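Local coordinates for protein TetR family transcriptional regulator (Rhodococcus erythropolis, PDB 4ZA6) that represses transcription as the TetR-family regulator QsdR, probably controlling qsdA and with it the degradation of N-acylhomoserine lactone quorum-sensing signals, at residues 58-61 with 62-66; 163-166 with 167-171; 23-26 with 27-30. One frame throughout, in Å; residues are numbered along the deposited sequence.

How the contacts relate
The three contacts come in the chain order contact 3, contact 1, contact 2, and none touches another. Contact 3 caps helix 26-33 in the N-terminal bundle, which in TetR-family repressors is the DNA-binding part. Contact 1 lies within the long helix 47-69, which Met-26 and Leu-29 of contact 3 touch near its start and which further on meets helices 74-90 and 115-133; this helix thus links the two parts and could couple them. Contact 2 leads into helix 170-181 of the C-terminal domain, and helix 74-90 is touched from both contact 1 and contact 2. Centres of contacts 1 and 3 are about 25 Å apart, 1 and 2 about 21 Å, 2 and 3 about 31 Å.

Contact 1: residues 58-61 with 62-66; sequences ATER and TYRKA
Glu-60 and Arg-64, one turn apart on helix 47-69, form a salt bridge in which Glu-60 OE2 lies 3.1 Å from Arg-64 NH2. The N-H...O angle of 157° makes it a fairly straight hydrogen bond. OE2 sits at the guanidinium edge, near its plane, and uses the lone pair facing away from OE1, while the two flat groups are turned 42° against each other. The first torsion of Arg-64 puts CG beside its own N, 3.1 Å from Glu-60 O; the fold at chi2 then turns the guanidinium back toward Glu-60.

On another side of the helix, Ala-58 O takes two bonds from Thr-62: OG1 donates at 3.0 Å and the backbone N at 3.1 Å, reaching the oxygen from opposite faces of its carbonyl plane. The hydroxyl gets there because OG1 stands beside Thr-62's own N, opposite the carbonyl carbon (chi1 -62°).

Thr-59 and Tyr-63 lie alongside each other and point the same way. Thr-59 CG2 is 3.8 Å from Tyr-63 CD2, and the edge of the ring at CD2 comes within 3.4 Å of Thr-59 O, which lies near the ring plane.

Further out, Arg-64 NH1 makes a salt bridge to Glu-126, Tyr-63 packs on Ser-120, Ile-123 and Thr-124, and Thr-62 rests on Val-85 and Ser-88. Thr-59 OG1 is bonded to Leu-55 O and to a bound methylpentanediol, probably from the crystallisation liquor.

Two carboxylates therefore grip one guanidinium at different nitrogens, which would probably balance its charge and restrict its rotation. Thr-62 meanwhile returns its hydroxyl to the backbone, satisfying that polar group within the helix where its side chain meets helix 74-90.

Contact 2: residues 163-166 with 167-171; sequences LGRE and KAEIE
Arg-165 and Glu-169 are brought together by a bend in one chain and the straightness of the other. The arginine turns at chi3 (-92°), carrying the guanidinium round so that one face is turned to Glu-169 OE2, while Glu-169 leaves its backbone with CG opposite the carbonyl carbon (chi1 -59°) and then runs extended. The two side chains cross at about a right angle, and their flat groups stand 88° apart.

The closest approach is made by carbon: Glu-169 OE1 lies 3.1 Å from Arg-165 CD. OE2 sits over one face of the guanidinium, offset toward its rim, at 3.7 Å from Arg-165 NH1. That is a long salt bridge of charges alone, since the oxygen is well out of the plane and no N-H points at it. The stronger partner of OE2 is His-157 ND1, a hydrogen bond, and the backbones of Glu-169 and His-157 are bonded as well. Both side chains also touch Ala-160.

Glu-169 occupies the N-cap position of helix 170-181, so its ties to His-157 join the start of that helix to the end of helix 143-158. With OE2 already hydrogen-bonded to His-157, Arg-165 probably contributes mainly a diffuse electrostatic attraction across this exposed loop.

Contact 3: residues 23-26 with 27-30; sequences PLDM and SLLA
Asp-25 meets the first turn of helix 26-33 through both its carboxylate and its carbonyl. OD1 accepts from Leu-28 N at 3.1 Å, nearly straight at 163°, with the donor above the carboxylate plane, and takes a second, weak bond from Ser-27 N. CG lies anti to the backbone N (chi1 -169°), which turns the carboxylate over these amides. Asp-25 O receives Leu-29 N at 2.8 Å.

The inner side is the packed one, as burial and neighbours show. Met-26 and Leu-29 run alongside each other, with Met-26 SD 4.1 Å from Leu-29 CD2; both are buried and touch Leu-40 of helix 37-44 and Leu-50 of helix 47-69. Ala-30, also buried, touches Leu-40.

On the outer side Leu-28 and Ser-27 are exposed. Leu-28 crosses Asp-25 at about a right angle and meets it locally, its CB 3.6 Å from Asp-25 CB. Ser-27 directs OG to a hydrogen bond with Arg-37 NH1.

Putting an alanine at Asp-25 would probably leave Leu-28 N without its side-chain acceptor, remove the weaker bond to Ser-27 N, and leave the helix start less firmly fixed.

The arrangement is an aspartate N-cap, here opening the first helix of what is, by family resemblance, the TetR helix-turn-helix, with helix 37-44 as the probable recognition helix.

Contact 1: residues 58-61 with 62-66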
ATOM      1  N   ALA A  58       1.822   6.471  -2.978  1.00 25.95           N
ATOM      2  CA  ALA A  58       0.363   6.458  -3.189  1.00 27.11           C
ATOM      3  C   ALA A  58      -0.309   5.680  -2.040  1.00 29.23           C
ATOM      4  O   ALA A  58      -1.383   6.068  -1.597  1.00 29.00           O
ATOM      5  CB  ALA A  58       0.027   5.797  -4.518  1.00 28.04           C
ATOM      6  N   THR A  59       0.321   4.566  -1.573  1.00 25.45           N
ATOM      7  CA  THR A  59      -0.169   3.771  -0.436  1.00 24.13           C
ATOM      8  C   THR A  59      -0.225   4.654   0.844  1.00 27.91           C
ATOM      9  O   THR A  59      -1.225   4.641   1.559  1.00 27.55           O
ATOM     10  CB  THR A  59       0.724   2.539  -0.222  1.00 28.43           C
ATOM     11  OG1 THR A  59       0.581   1.660  -1.344  1.00 25.46           O
ATOM     12  CG2 THR A  59       0.389   1.783   1.070  1.00 29.76           C
ATOM     13  N   GLU A  60       0.842   5.407   1.119  1.00 24.91           N
ATOM     14  CA  GLU A  60       0.929   6.300   2.287  1.00 25.82           C
ATOM     15  C   GLU A  60      -0.180   7.314   2.257  1.00 30.42           C
ATOM     16  O   GLU A  60      -0.886   7.442   3.245  1.00 30.71           O
ATOM     17  CB  GLU A  60       2.319   6.968   2.364  1.00 27.65           C
ATOM     18  CG  GLU A  60       2.453   8.021   3.456  1.00 36.13           C
ATOM     19  CD  GLU A  60       3.886   8.293   3.880  1.00 61.05           C
ATOM     20  OE1 GLU A  60       4.799   8.183   3.030  1.00 70.33           O
ATOM     21  OE2 GLU A  60       4.098   8.598   5.076  1.00 50.97           O
ATOM     22  N   ARG A  61      -0.388   7.999   1.106  1.00 28.33           N
ATOM     23  CA  ARG A  61      -1.486   8.975   0.940  1.00 28.26           C
ATOM     24  C   ARG A  61      -2.865   8.349   1.237  1.00 31.27           C
ATOM     25  O   ARG A  61      -3.680   8.958   1.919  1.00 31.77           O
ATOM     26  CB  ARG A  61      -1.465   9.586  -0.466  1.00 28.51           C
ATOM     27  CG  ARG A  61      -0.277  10.545  -0.690  1.00 27.25           C
ATOM     28  CD  ARG A  61      -0.400  11.335  -1.991  1.00 32.97           C
ATOM     29  NE  ARG A  61      -0.465  10.482  -3.191  1.00 28.14           N
ATOM     30  CZ  ARG A  61       0.585  10.108  -3.912  1.00 33.42           C
ATOM     31  NH1 ARG A  61       1.808  10.483  -3.560  1.00 32.24           N
ATOM     32  NH2 ARG A  61       0.420   9.364  -4.996  1.00 31.33           N
ATOM     33  N   THR A  62      -3.091   7.105   0.795  1.00 29.28           N
ATOM     34  CA  THR A  62      -4.336   6.353   1.024  1.00 28.38           C
ATOM     35  C   THR A  62      -4.550   6.107   2.519  1.00 33.11           C
ATOM     36  O   THR A  62      -5.641   6.391   3.034  1.00 32.84           O
ATOM     37  CB  THR A  62      -4.332   5.067   0.180  1.00 29.51           C
ATOM     38  OG1 THR A  62      -4.274   5.472  -1.177  1.00 27.69           O
ATOM     39  CG2 THR A  62      -5.581   4.194   0.396  1.00 27.12           C
ATOM     40  N   TYR A  63      -3.502   5.619   3.214  1.00 28.55           N
ATOM     41  CA  TYR A  63      -3.517   5.334   4.658  1.00 28.16           C
ATOM     42  C   TYR A  63      -3.806   6.600   5.477  1.00 33.63           C
ATOM     43  O   TYR A  63      -4.621   6.560   6.395  1.00 33.22           O
ATOM     44  CB  TYR A  63      -2.157   4.765   5.088  1.00 27.57           C
ATOM     45  CG  TYR A  63      -2.110   3.257   5.207  1.00 27.79           C
ATOM     46  CD1 TYR A  63      -2.444   2.619   6.401  1.00 29.81           C
ATOM     47  CD2 TYR A  63      -1.644   2.472   4.161  1.00 27.21           C
ATOM     48  CE1 TYR A  63      -2.386   1.229   6.525  1.00 29.71           C
ATOM     49  CE2 TYR A  63      -1.606   1.081   4.263  1.00 27.40           C
ATOM     50  CZ  TYR A  63      -1.933   0.467   5.463  1.00 34.24           C
ATOM     51  OH  TYR A  63      -1.891  -0.906   5.576  1.00 38.50           O
ATOM     52  N   ARG A  64      -3.114   7.712   5.158  1.00 32.27           N
ATOM     53  CA  ARG A  64      -3.235   8.993   5.859  1.00 32.65           C
ATOM     54  C   ARG A  64      -4.633   9.550   5.752  1.00 36.09           C
ATOM     55  O   ARG A  64      -5.136  10.117   6.716  1.00 38.62           O
ATOM     56  CB  ARG A  64      -2.217  10.017   5.312  1.00 34.72           C
ATOM     57  CG  ARG A  64      -0.748   9.579   5.445  1.00 40.39           C
ATOM     58  CD  ARG A  64      -0.188   9.752   6.839  1.00 39.82           C
ATOM     59  NE  ARG A  64       1.213   9.333   6.919  1.00 37.12           N
ATOM     60  CZ  ARG A  64       1.739   8.746   7.982  1.00 46.79           C
ATOM     61  NH1 ARG A  64       0.993   8.496   9.047  1.00 42.17           N
ATOM     62  NH2 ARG A  64       3.015   8.385   7.984  1.00 37.74           N
ATOM     63  N   LYS A  65      -5.251   9.418   4.577  1.00 30.53           N
ATOM     64  CA  LYS A  65      -6.615   9.889   4.343  1.00 30.41           C
ATOM     65  C   LYS A  65      -7.560   9.027   5.176  1.00 32.41           C
ATOM     66  O   LYS A  65      -8.351   9.562   5.943  1.00 33.74           O
ATOM     67  CB  LYS A  65      -6.963   9.818   2.840  1.00 32.32           C
ATOM     68  CG  LYS A  65      -8.315  10.446   2.496  1.00 41.92           C
ATOM     69  CD  LYS A  65      -8.665  10.284   1.031  1.00 55.91           C
ATOM     70  CE  LYS A  65     -10.037  10.831   0.711  1.00 76.79           C
ATOM     71  NZ  LYS A  65     -10.379  10.677  -0.728  1.00 87.87           N
ATOM     72  N   ALA A  66      -7.407   7.704   5.117  1.00 27.50           N
ATOM     73  CA  ALA A  66      -8.257   6.806   5.895  1.00 27.21           C
ATOM     74  C   ALA A  66      -8.135   7.038   7.400  1.00 30.25           C
ATOM     75  O   ALA A  66      -9.144   6.969   8.081  1.00 31.10           O
ATOM     76  CB  ALA A  66      -7.961   5.355   5.554  1.00 27.23           C
TER

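Contact 2: residues 163-166 with 167-171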
ATOM      1  N   LEU A 163      -4.551 -13.552  -7.977  1.00 35.07           N
ATOM      2  CA  LEU A 163      -4.086 -14.848  -7.519  1.00 34.63           C
ATOM      3  C   LEU A 163      -5.030 -15.961  -7.907  1.00 41.79           C
ATOM      4  O   LEU A 163      -4.914 -17.073  -7.394  1.00 42.98           O
ATOM      5  CB  LEU A 163      -3.813 -14.805  -5.997  1.00 32.83           C
ATOM      6  CG  LEU A 163      -2.951 -13.620  -5.480  1.00 35.24           C
ATOM      7  CD1 LEU A 163      -2.917 -13.571  -3.973  1.00 33.62           C
ATOM      8  CD2 LEU A 163      -1.530 -13.668  -6.023  1.00 38.41           C
ATOM      9  N   GLY A 164      -5.943 -15.666  -8.831  1.00 39.41           N
ATOM     10  CA  GLY A 164      -6.886 -16.646  -9.364  1.00 40.05           C
ATOM     11  C   GLY A 164      -8.282 -16.671  -8.781  1.00 44.13           C
ATOM     12  O   GLY A 164      -9.088 -17.528  -9.162  1.00 46.09           O
ATOM     13  N   ARG A 165      -8.595 -15.748  -7.867  1.00 38.97           N
ATOM     14  CA  ARG A 165      -9.924 -15.707  -7.260  1.00 38.16           C
ATOM     15  C   ARG A 165     -10.894 -14.756  -7.942  1.00 43.45           C
ATOM     16  O   ARG A 165     -10.526 -14.079  -8.903  1.00 41.50           O
ATOM     17  CB  ARG A 165      -9.849 -15.597  -5.729  1.00 38.32           C
ATOM     18  CG  ARG A 165      -9.319 -16.913  -5.123  1.00 48.24           C
ATOM     19  CD  ARG A 165      -8.996 -16.852  -3.646  1.00 68.86           C
ATOM     20  NE  ARG A 165      -7.602 -16.498  -3.341  1.00 84.58           N
ATOM     21  CZ  ARG A 165      -7.013 -16.722  -2.171  1.00 98.26           C
ATOM     22  NH1 ARG A 165      -7.678 -17.318  -1.187  1.00 88.96           N
ATOM     23  NH2 ARG A 165      -5.757 -16.346  -1.971  1.00 80.35           N
ATOM     24  N   GLU A 166     -12.151 -14.775  -7.521  1.00 43.94           N
ATOM     25  CA  GLU A 166     -13.199 -13.995  -8.174  1.00 45.80           C
ATOM     26  C   GLU A 166     -13.189 -12.505  -7.874  1.00 47.81           C
ATOM     27  O   GLU A 166     -13.434 -11.715  -8.780  1.00 48.94           O
ATOM     28  CB  GLU A 166     -14.584 -14.614  -7.892  1.00 48.50           C
ATOM     29  CG  GLU A 166     -14.819 -15.920  -8.646  1.00 64.51           C
ATOM     30  CD  GLU A 166     -16.153 -16.597  -8.399  1.00 92.84           C
ATOM     31  OE1 GLU A 166     -16.386 -17.068  -7.261  1.00 87.82           O
ATOM     32  OE2 GLU A 166     -16.949 -16.699  -9.361  1.00 89.32           O
ATOM     33  N   LYS A 167     -12.925 -12.120  -6.614  1.00 41.06           N
ATOM     34  CA  LYS A 167     -12.995 -10.724  -6.171  1.00 39.10           C
ATOM     35  C   LYS A 167     -12.066 -10.423  -5.007  1.00 39.36           C
ATOM     36  O   LYS A 167     -11.528 -11.353  -4.409  1.00 36.91           O
ATOM     37  CB  LYS A 167     -14.445 -10.383  -5.760  1.00 42.28           C
ATOM     38  CG  LYS A 167     -14.965 -11.188  -4.568  1.00 49.38           C
ATOM     39  CD  LYS A 167     -15.942 -10.379  -3.723  1.00 59.26           C
ATOM     40  CE  LYS A 167     -16.460 -11.155  -2.529  1.00 71.06           C
ATOM     41  NZ  LYS A 167     -15.437 -11.288  -1.453  1.00 79.77           N
ATOM     42  N   ALA A 168     -11.885  -9.108  -4.685  1.00 34.47           N
ATOM     43  CA  ALA A 168     -11.082  -8.652  -3.555  1.00 33.06           C
ATOM     44  C   ALA A 168     -11.815  -9.170  -2.329  1.00 37.42           C
ATOM     45  O   ALA A 168     -13.023  -8.948  -2.213  1.00 38.20           O
ATOM     46  CB  ALA A 168     -11.028  -7.129  -3.525  1.00 33.67           C
ATOM     47  N   GLU A 169     -11.121  -9.924  -1.468  1.00 30.94           N
ATOM     48  CA  GLU A 169     -11.739 -10.518  -0.276  1.00 30.18           C
ATOM     49  C   GLU A 169     -11.585  -9.612   0.951  1.00 34.39           C
ATOM     50  O   GLU A 169     -10.884  -9.959   1.908  1.00 34.97           O
ATOM     51  CB  GLU A 169     -11.183 -11.923  -0.035  1.00 30.40           C
ATOM     52  CG  GLU A 169     -11.417 -12.845  -1.220  1.00 33.11           C
ATOM     53  CD  GLU A 169     -10.616 -14.130  -1.222  1.00 43.32           C
ATOM     54  OE1 GLU A 169     -10.876 -14.976  -2.103  1.00 37.82           O
ATOM     55  OE2 GLU A 169      -9.653 -14.248  -0.432  1.00 29.18           O
ATOM     56  N   ILE A 170     -12.243  -8.444   0.910  1.00 29.94           N
ATOM     57  CA  ILE A 170     -12.152  -7.431   1.973  1.00 28.56           C
ATOM     58  C   ILE A 170     -12.659  -7.898   3.339  1.00 30.04           C
ATOM     59  O   ILE A 170     -11.952  -7.725   4.331  1.00 27.66           O
ATOM     60  CB  ILE A 170     -12.661  -6.030   1.512  1.00 31.13           C
ATOM     61  CG1 ILE A 170     -11.865  -5.563   0.265  1.00 30.69           C
ATOM     62  CG2 ILE A 170     -12.588  -4.976   2.657  1.00 30.05           C
ATOM     63  CD1 ILE A 170     -12.427  -4.382  -0.482  1.00 38.72           C
ATOM     64  N   GLU A 171     -13.854  -8.526   3.383  1.00 28.20           N
ATOM     65  CA  GLU A 171     -14.431  -9.026   4.633  1.00 27.47           C
ATOM     66  C   GLU A 171     -13.592 -10.075   5.296  1.00 29.47           C
ATOM     67  O   GLU A 171     -13.473 -10.069   6.512  1.00 27.08           O
ATOM     68  CB  GLU A 171     -15.890  -9.496   4.466  1.00 29.60           C
ATOM     69  CG  GLU A 171     -16.850  -8.334   4.245  1.00 34.33           C
ATOM     70  CD  GLU A 171     -16.904  -7.237   5.300  1.00 36.51           C
ATOM     71  OE1 GLU A 171     -17.184  -6.083   4.915  1.00 32.37           O
ATOM     72  OE2 GLU A 171     -16.669  -7.512   6.498  1.00 29.15           O
TER

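Contact 3: residues 23-26 with 27-30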
ATOM      1  N   PRO A  23       2.071   3.277 -19.109  1.00 42.55           N
ATOM      2  CA  PRO A  23       3.100   2.400 -18.534  1.00 42.08           C
ATOM      3  C   PRO A  23       4.370   3.189 -18.204  1.00 46.26           C
ATOM      4  O   PRO A  23       4.615   4.236 -18.805  1.00 45.22           O
ATOM      5  CB  PRO A  23       3.336   1.362 -19.638  1.00 45.21           C
ATOM      6  CG  PRO A  23       2.945   2.056 -20.911  1.00 49.89           C
ATOM      7  CD  PRO A  23       1.791   2.937 -20.522  1.00 45.44           C
ATOM      8  N   LEU A  24       5.161   2.715 -17.236  1.00 44.20           N
ATOM      9  CA  LEU A  24       6.385   3.406 -16.814  1.00 44.48           C
ATOM     10  C   LEU A  24       7.563   3.163 -17.760  1.00 48.78           C
ATOM     11  O   LEU A  24       8.459   2.372 -17.461  1.00 50.57           O
ATOM     12  CB  LEU A  24       6.756   3.038 -15.371  1.00 44.23           C
ATOM     13  CG  LEU A  24       7.342   4.146 -14.525  1.00 50.36           C
ATOM     14  CD1 LEU A  24       6.236   5.085 -14.052  1.00 51.64           C
ATOM     15  CD2 LEU A  24       8.044   3.566 -13.305  1.00 52.63           C
ATOM     16  N   ASP A  25       7.587   3.894 -18.871  1.00 43.18           N
ATOM     17  CA  ASP A  25       8.622   3.802 -19.892  1.00 42.44           C
ATOM     18  C   ASP A  25       9.811   4.633 -19.446  1.00 42.12           C
ATOM     19  O   ASP A  25       9.718   5.857 -19.417  1.00 40.68           O
ATOM     20  CB  ASP A  25       8.065   4.318 -21.231  1.00 46.26           C
ATOM     21  CG  ASP A  25       8.934   4.045 -22.444  1.00 56.43           C
ATOM     22  OD1 ASP A  25      10.147   4.339 -22.386  1.00 55.13           O
ATOM     23  OD2 ASP A  25       8.391   3.584 -23.468  1.00 68.14           O
ATOM     24  N   MET A  26      10.917   3.958 -19.068  1.00 38.30           N
ATOM     25  CA  MET A  26      12.150   4.573 -18.560  1.00 37.16           C
ATOM     26  C   MET A  26      12.828   5.506 -19.548  1.00 40.88           C
ATOM     27  O   MET A  26      13.409   6.512 -19.130  1.00 39.17           O
ATOM     28  CB  MET A  26      13.116   3.535 -17.965  1.00 38.94           C
ATOM     29  CG  MET A  26      12.574   2.808 -16.750  1.00 40.84           C
ATOM     30  SD  MET A  26      11.995   3.869 -15.375  1.00 42.85           S
ATOM     31  CE  MET A  26      13.359   3.730 -14.264  1.00 39.10           C
ATOM     32  N   SER A  27      12.666   5.247 -20.857  1.00 38.76           N
ATOM     33  CA  SER A  27      13.200   6.109 -21.909  1.00 38.85           C
ATOM     34  C   SER A  27      12.379   7.401 -22.002  1.00 40.41           C
ATOM     35  O   SER A  27      12.963   8.487 -22.084  1.00 35.90           O
ATOM     36  CB  SER A  27      13.237   5.378 -23.248  1.00 45.41           C
ATOM     37  OG  SER A  27      14.418   4.602 -23.344  1.00 59.26           O
ATOM     38  N   LEU A  28      11.022   7.277 -21.966  1.00 38.52           N
ATOM     39  CA  LEU A  28      10.069   8.397 -21.989  1.00 39.12           C
ATOM     40  C   LEU A  28      10.361   9.242 -20.724  1.00 38.70           C
ATOM     41  O   LEU A  28      10.544  10.452 -20.827  1.00 36.85           O
ATOM     42  CB  LEU A  28       8.637   7.833 -21.918  1.00 40.62           C
ATOM     43  CG  LEU A  28       7.540   8.395 -22.841  1.00 48.68           C
ATOM     44  CD1 LEU A  28       6.578   7.293 -23.263  1.00 48.04           C
ATOM     45  CD2 LEU A  28       6.715   9.463 -22.130  1.00 52.61           C
ATOM     46  N   LEU A  29      10.480   8.586 -19.546  1.00 33.43           N
ATOM     47  CA  LEU A  29      10.793   9.259 -18.278  1.00 32.18           C
ATOM     48  C   LEU A  29      12.115  10.044 -18.345  1.00 36.12           C
ATOM     49  O   LEU A  29      12.132  11.236 -18.003  1.00 35.94           O
ATOM     50  CB  LEU A  29      10.815   8.254 -17.122  1.00 31.65           C
ATOM     51  CG  LEU A  29      11.124   8.777 -15.698  1.00 35.53           C
ATOM     52  CD1 LEU A  29      10.317  10.009 -15.338  1.00 35.78           C
ATOM     53  CD2 LEU A  29      10.775   7.735 -14.699  1.00 35.68           C
ATOM     54  N   ALA A  30      13.203   9.397 -18.807  1.00 31.47           N
ATOM     55  CA  ALA A  30      14.508  10.056 -18.949  1.00 31.67           C
ATOM     56  C   ALA A  30      14.414  11.281 -19.875  1.00 38.14           C
ATOM     57  O   ALA A  30      14.998  12.333 -19.578  1.00 37.49           O
ATOM     58  CB  ALA A  30      15.522   9.059 -19.483  1.00 32.99           C
TER